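Local structure of gamma-hexachlorocyclohexane dehydrochlorinase (Sphingomonas paucimobilis, 3A76) at residues 52-64 and 71-84. The protein catalyses two successive dehydrochlorinations of the pollutant gamma-hexachlorocyclohexane (lindane), yielding a tetrachlorocyclohexadiene by way of pentachlorocyclohexene. Residues are numbered along the deposited sequence; the frame is centred on the assembly and turned at random.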
loop_
_atom_site.group_PDB
_atom_site.type_symbol
_atom_site.label_atom_id
_atom_site.label_comp_id
_atom_site.label_asym_id
_atom_site.label_seq_id
_atom_site.Cartn_x
_atom_site.Cartn_y
_atom_site.Cartn_z
ATOM N N LEU B 52 7.048 14.658 -11.909
ATOM C CA LEU B 52 8.345 14.099 -11.548
ATOM C C LEU B 52 9.321 15.172 -11.100
ATOM O O LEU B 52 9.967 15.023 -10.058
ATOM C CB LEU B 52 8.957 13.285 -12.689
ATOM C CG LEU B 52 10.251 12.547 -12.315
ATOM C CD1 LEU B 52 10.000 11.381 -11.325
ATOM C CD2 LEU B 52 10.970 12.060 -13.547
ATOM N N ALA B 53 9.410 16.243 -11.890
ATOM C CA ALA B 53 10.361 17.333 -11.675
ATOM C C ALA B 53 10.053 18.187 -10.445
ATOM O O ALA B 53 10.964 18.747 -9.832
ATOM C CB ALA B 53 10.415 18.216 -12.918
ATOM N N SER B 54 8.772 18.277 -10.094
ATOM C CA SER B 54 8.280 19.192 -9.059
ATOM C C SER B 54 8.634 18.818 -7.610
ATOM O O SER B 54 8.414 19.615 -6.685
ATOM C CB SER B 54 6.757 19.301 -9.176
ATOM O OG SER B 54 6.139 18.074 -8.797
ATOM N N ILE B 55 9.166 17.616 -7.414
ATOM C CA ILE B 55 9.307 17.034 -6.074
ATOM C C ILE B 55 10.740 17.076 -5.511
ATOM O O ILE B 55 10.977 16.697 -4.357
ATOM C CB ILE B 55 8.769 15.572 -6.054
ATOM C CG1 ILE B 55 9.542 14.714 -7.062
ATOM C CG2 ILE B 55 7.244 15.542 -6.319
ATOM C CD1 ILE B 55 9.228 13.237 -7.044
ATOM N N TRP B 56 11.687 17.526 -6.334
ATOM C CA TRP B 56 13.105 17.562 -5.968
ATOM C C TRP B 56 13.614 18.990 -5.840
ATOM O O TRP B 56 13.238 19.864 -6.635
ATOM C CB TRP B 56 13.954 16.850 -7.024
ATOM C CG TRP B 56 13.375 15.562 -7.516
ATOM C CD1 TRP B 56 12.571 15.385 -8.609
ATOM C CD2 TRP B 56 13.561 14.266 -6.939
ATOM N NE1 TRP B 56 12.243 14.057 -8.751
ATOM C CE2 TRP B 56 12.836 13.346 -7.739
ATOM C CE3 TRP B 56 14.271 13.789 -5.830
ATOM C CZ2 TRP B 56 12.799 11.980 -7.457
ATOM C CZ3 TRP B 56 14.232 12.431 -5.550
ATOM C CH2 TRP B 56 13.497 11.542 -6.362
ATOM N N TRP B 57 14.472 19.222 -4.844
ATOM C CA TRP B 57 15.256 20.457 -4.764
ATOM C C TRP B 57 16.360 20.387 -5.817
ATOM O O TRP B 57 16.694 19.296 -6.290
ATOM C CB TRP B 57 15.876 20.623 -3.376
ATOM C CG TRP B 57 14.888 20.820 -2.256
ATOM C CD1 TRP B 57 14.750 20.039 -1.145
ATOM C CD2 TRP B 57 13.914 21.864 -2.137
ATOM N NE1 TRP B 57 13.745 20.529 -0.342
ATOM C CE2 TRP B 57 13.217 21.648 -0.928
ATOM C CE3 TRP B 57 13.564 22.964 -2.932
ATOM C CZ2 TRP B 57 12.186 22.482 -0.499
ATOM C CZ3 TRP B 57 12.532 23.802 -2.500
ATOM C CH2 TRP B 57 11.856 23.552 -1.296
ATOM N N ASP B 58 16.931 21.535 -6.191
ATOM C CA ASP B 58 18.052 21.547 -7.156
ATOM C C ASP B 58 19.225 20.665 -6.724
ATOM O O ASP B 58 19.862 20.012 -7.551
ATOM C CB ASP B 58 18.556 22.972 -7.408
ATOM C CG ASP B 58 17.882 23.635 -8.596
ATOM O OD1 ASP B 58 17.237 22.929 -9.415
ATOM O OD2 ASP B 58 18.014 24.877 -8.705
ATOM N N ASP B 59 19.495 20.658 -5.423
ATOM C CA ASP B 59 20.592 19.888 -4.842
ATOM C C ASP B 59 20.181 18.478 -4.396
ATOM O O ASP B 59 21.026 17.721 -3.918
ATOM C CB ASP B 59 21.202 20.657 -3.658
ATOM C CG ASP B 59 20.145 21.158 -2.682
ATOM O OD1 ASP B 59 19.515 20.322 -1.989
ATOM O OD2 ASP B 59 19.939 22.392 -2.607
ATOM N N ALA B 60 18.897 18.132 -4.540
ATOM C CA ALA B 60 18.403 16.790 -4.174
ATOM C C ALA B 60 19.080 15.728 -5.014
ATOM O O ALA B 60 19.425 15.984 -6.167
ATOM C CB ALA B 60 16.901 16.702 -4.327
ATOM N N GLU B 61 19.280 14.546 -4.434
ATOM C CA GLU B 61 20.046 13.471 -5.084
ATOM C C GLU B 61 19.325 12.118 -5.099
ATOM O O GLU B 61 19.081 11.505 -4.046
ATOM C CB GLU B 61 21.440 13.330 -4.454
ATOM C CG GLU B 61 22.201 14.646 -4.337
ATOM C CD GLU B 61 23.671 14.520 -4.691
ATOM O OE1 GLU B 61 24.217 13.393 -4.617
ATOM O OE2 GLU B 61 24.283 15.560 -5.043
ATOM N N TRP B 62 19.001 11.663 -6.309
ATOM C CA TRP B 62 18.249 10.432 -6.524
ATOM C C TRP B 62 19.172 9.325 -7.006
ATOM O O TRP B 62 19.707 9.376 -8.104
ATOM C CB TRP B 62 17.070 10.682 -7.490
ATOM C CG TRP B 62 16.156 9.491 -7.787
ATOM C CD1 TRP B 62 16.017 8.344 -7.053
ATOM C CD2 TRP B 62 15.236 9.369 -8.890
ATOM N NE1 TRP B 62 15.094 7.518 -7.637
ATOM C CE2 TRP B 62 14.597 8.120 -8.764
ATOM C CE3 TRP B 62 14.892 10.200 -9.968
ATOM C CZ2 TRP B 62 13.639 7.669 -9.687
ATOM C CZ3 TRP B 62 13.939 9.755 -10.883
ATOM C CH2 TRP B 62 13.327 8.498 -10.735
ATOM N N THR B 63 19.355 8.322 -6.158
ATOM C CA THR B 63 20.192 7.188 -6.488
ATOM C C THR B 63 19.337 5.930 -6.603
ATOM O O THR B 63 18.429 5.697 -5.799
ATOM C CB THR B 63 21.289 6.968 -5.421
ATOM O OG1 THR B 63 22.103 8.148 -5.305
ATOM C CG2 THR B 63 22.162 5.788 -5.778
ATOM N N ILE B 64 19.631 5.137 -7.626
ATOM C CA ILE B 64 19.118 3.792 -7.731
ATOM C C ILE B 64 20.340 2.892 -7.868
ATOM O O ILE B 64 21.103 2.993 -8.845
ATOM C CB ILE B 64 18.129 3.637 -8.921
ATOM C CG1 ILE B 64 16.860 4.488 -8.696
ATOM C CG2 ILE B 64 17.775 2.165 -9.128
ATOM C CD1 ILE B 64 15.909 4.615 -9.932
ATOM N N LYS B 71 20.844 14.171 -10.082
ATOM C CA LYS B 71 20.708 15.327 -9.198
ATOM C C LYS B 71 19.697 16.326 -9.718
ATOM O O LYS B 71 19.614 16.541 -10.917
ATOM C CB LYS B 71 22.081 15.986 -8.920
ATOM C CG LYS B 71 22.598 16.947 -9.989
ATOM C CD LYS B 71 23.918 17.616 -9.563
ATOM C CE LYS B 71 25.147 16.758 -9.946
ATOM N NZ LYS B 71 26.391 17.162 -9.211
ATOM N N GLY B 72 18.925 16.908 -8.801
ATOM C CA GLY B 72 17.874 17.877 -9.115
ATOM C C GLY B 72 16.754 17.376 -10.014
ATOM O O GLY B 72 16.773 16.230 -10.466
ATOM N N PRO B 73 15.763 18.236 -10.291
ATOM C CA PRO B 73 14.695 17.895 -11.239
ATOM C C PRO B 73 15.188 17.453 -12.633
ATOM O O PRO B 73 14.664 16.472 -13.189
ATOM C CB PRO B 73 13.889 19.190 -11.324
ATOM C CG PRO B 73 14.119 19.837 -9.997
ATOM C CD PRO B 73 15.558 19.566 -9.700
ATOM N N GLU B 74 16.181 18.155 -13.185
ATOM C CA GLU B 74 16.725 17.812 -14.500
ATOM C C GLU B 74 17.359 16.428 -14.482
ATOM O O GLU B 74 17.250 15.673 -15.452
ATOM C CB GLU B 74 17.737 18.871 -14.975
ATOM C CG GLU B 74 18.307 18.619 -16.383
ATOM C CD GLU B 74 17.309 18.921 -17.522
ATOM O OE1 GLU B 74 17.223 20.109 -17.945
ATOM O OE2 GLU B 74 16.635 17.968 -18.001
ATOM N N GLY B 75 18.028 16.101 -13.377
ATOM C CA GLY B 75 18.593 14.766 -13.180
ATOM C C GLY B 75 17.517 13.693 -13.173
ATOM O O GLY B 75 17.679 12.637 -13.798
ATOM N N ALA B 76 16.422 13.985 -12.472
ATOM C CA ALA B 76 15.217 13.135 -12.439
ATOM C C ALA B 76 14.641 12.893 -13.849
ATOM O O ALA B 76 14.447 11.739 -14.253
ATOM C CB ALA B 76 14.156 13.757 -11.506
ATOM N N LEU B 77 14.420 13.976 -14.606
ATOM C CA LEU B 77 13.953 13.881 -15.998
ATOM C C LEU B 77 14.938 13.142 -16.897
ATOM O O LEU B 77 14.546 12.418 -17.804
ATOM C CB LEU B 77 13.658 15.260 -16.591
ATOM C CG LEU B 77 12.358 16.032 -16.345
ATOM C CD1 LEU B 77 11.288 15.191 -15.659
ATOM C CD2 LEU B 77 12.643 17.266 -15.546
ATOM N N ASP B 78 16.218 13.337 -16.625
ATOM C CA ASP B 78 17.292 12.657 -17.330
ATOM C C ASP B 78 17.197 11.121 -17.132
ATOM O O ASP B 78 17.181 10.360 -18.100
ATOM C CB ASP B 78 18.617 13.278 -16.841
ATOM C CG ASP B 78 19.864 12.608 -17.399
ATOM O OD1 ASP B 78 20.941 12.995 -16.900
ATOM O OD2 ASP B 78 19.798 11.731 -18.292
ATOM N N LEU B 79 17.103 10.684 -15.878
ATOM C CA LEU B 79 16.890 9.266 -15.541
ATOM C C LEU B 79 15.584 8.682 -16.142
ATOM O O LEU B 79 15.610 7.658 -16.819
ATOM C CB LEU B 79 16.942 9.087 -14.010
ATOM C CG LEU B 79 16.631 7.758 -13.303
ATOM C CD1 LEU B 79 17.465 6.641 -13.847
ATOM C CD2 LEU B 79 16.879 7.893 -11.805
ATOM N N ALA B 80 14.459 9.348 -15.898
ATOM C CA ALA B 80 13.177 8.945 -16.463
ATOM C C ALA B 80 13.245 8.752 -17.974
ATOM O O ALA B 80 13.082 7.640 -18.457
ATOM C CB ALA B 80 12.108 9.944 -16.097
ATOM N N ASN B 81 13.528 9.831 -18.709
ATOM C CA ASN B 81 13.535 9.821 -20.179
ATOM C C ASN B 81 14.543 8.895 -20.829
ATOM O O ASN B 81 14.268 8.348 -21.890
ATOM C CB ASN B 81 13.736 11.232 -20.731
ATOM C CG ASN B 81 12.496 12.081 -20.624
ATOM O OD1 ASN B 81 11.513 11.858 -21.329
ATOM N ND2 ASN B 81 12.534 13.070 -19.745
ATOM N N ASN B 82 15.711 8.719 -20.214
ATOM C CA ASN B 82 16.802 7.996 -20.886
ATOM C C ASN B 82 17.036 6.585 -20.369
ATOM O O ASN B 82 17.714 5.779 -21.027
ATOM C CB ASN B 82 18.110 8.808 -20.858
ATOM C CG ASN B 82 17.978 10.172 -21.554
ATOM O OD1 ASN B 82 17.428 10.277 -22.658
ATOM N ND2 ASN B 82 18.485 11.217 -20.903
ATOM N N VAL B 83 16.486 6.291 -19.190
ATOM C CA VAL B 83 16.656 4.976 -18.558
ATOM C C VAL B 83 15.309 4.325 -18.204
ATOM O O VAL B 83 14.983 3.271 -18.740
ATOM C CB VAL B 83 17.584 5.028 -17.295
ATOM C CG1 VAL B 83 17.921 3.619 -16.800
ATOM C CG2 VAL B 83 18.864 5.789 -17.592
ATOM N N LEU B 84 14.534 4.942 -17.314
ATOM C CA LEU B 84 13.338 4.271 -16.774
ATOM C C LEU B 84 12.269 4.030 -17.830
ATOM O O LEU B 84 11.869 2.883 -18.051
ATOM C CB LEU B 84 12.760 4.997 -15.550
ATOM C CG LEU B 84 13.664 5.069 -14.302
ATOM C CD1 LEU B 84 12.918 5.713 -13.138
ATOM C CD2 LEU B 84 14.242 3.709 -13.912
#
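Leu79 sets its CD2 methyl squarely over the six-membered ring of Trp62, 3.4 Å from the ring centroid, a CH-pi contact. On the opposite face of that indole lies Trp56 CH2, so the ring is sandwiched. With CG anti to the backbone N (chi1 -178°), Trp62 points toward helix 72-84, and its CH2 meets Leu84 CD1, coming from the opposite direction, at 3.7 Å. Ala76 touches both indoles, its CB 3.4 Å from Trp56 NE1 and its CA in plane at the edge of Trp62. Beyond it, Leu52 CD2 nestles against Ala80 CB at 3.5 Å. At the start of the helix, Gly72 N gives a nearly straight bond (172°) to Ala60 O, 2.8 Å long. The Pro73 ring packs on the turn, with CB 3.3 Å from Ala53 O.

The loose side is here too, by the corner at 58-61: Asp58 is exposed and the end of Lys71 turns away. Lys71 NZ stays 4.9 Å from Glu61 OE2, opposite charges not in contact, with any attraction only possible.

The helix runs along strand 60-64, their axes 22° apart, on the concave side of the sheet of the SnoaL-like alpha+beta barrel. Ile64 touches the bound spermidine, and Leu84 lies near His93 and Asp45, both inferred active-site residues. Helix 22-45 packs on Leu52, Trp56 and Trp62, strand 68-71 brings Tyr70 against Leu79, and strand 143-158 flanks strand 60-64.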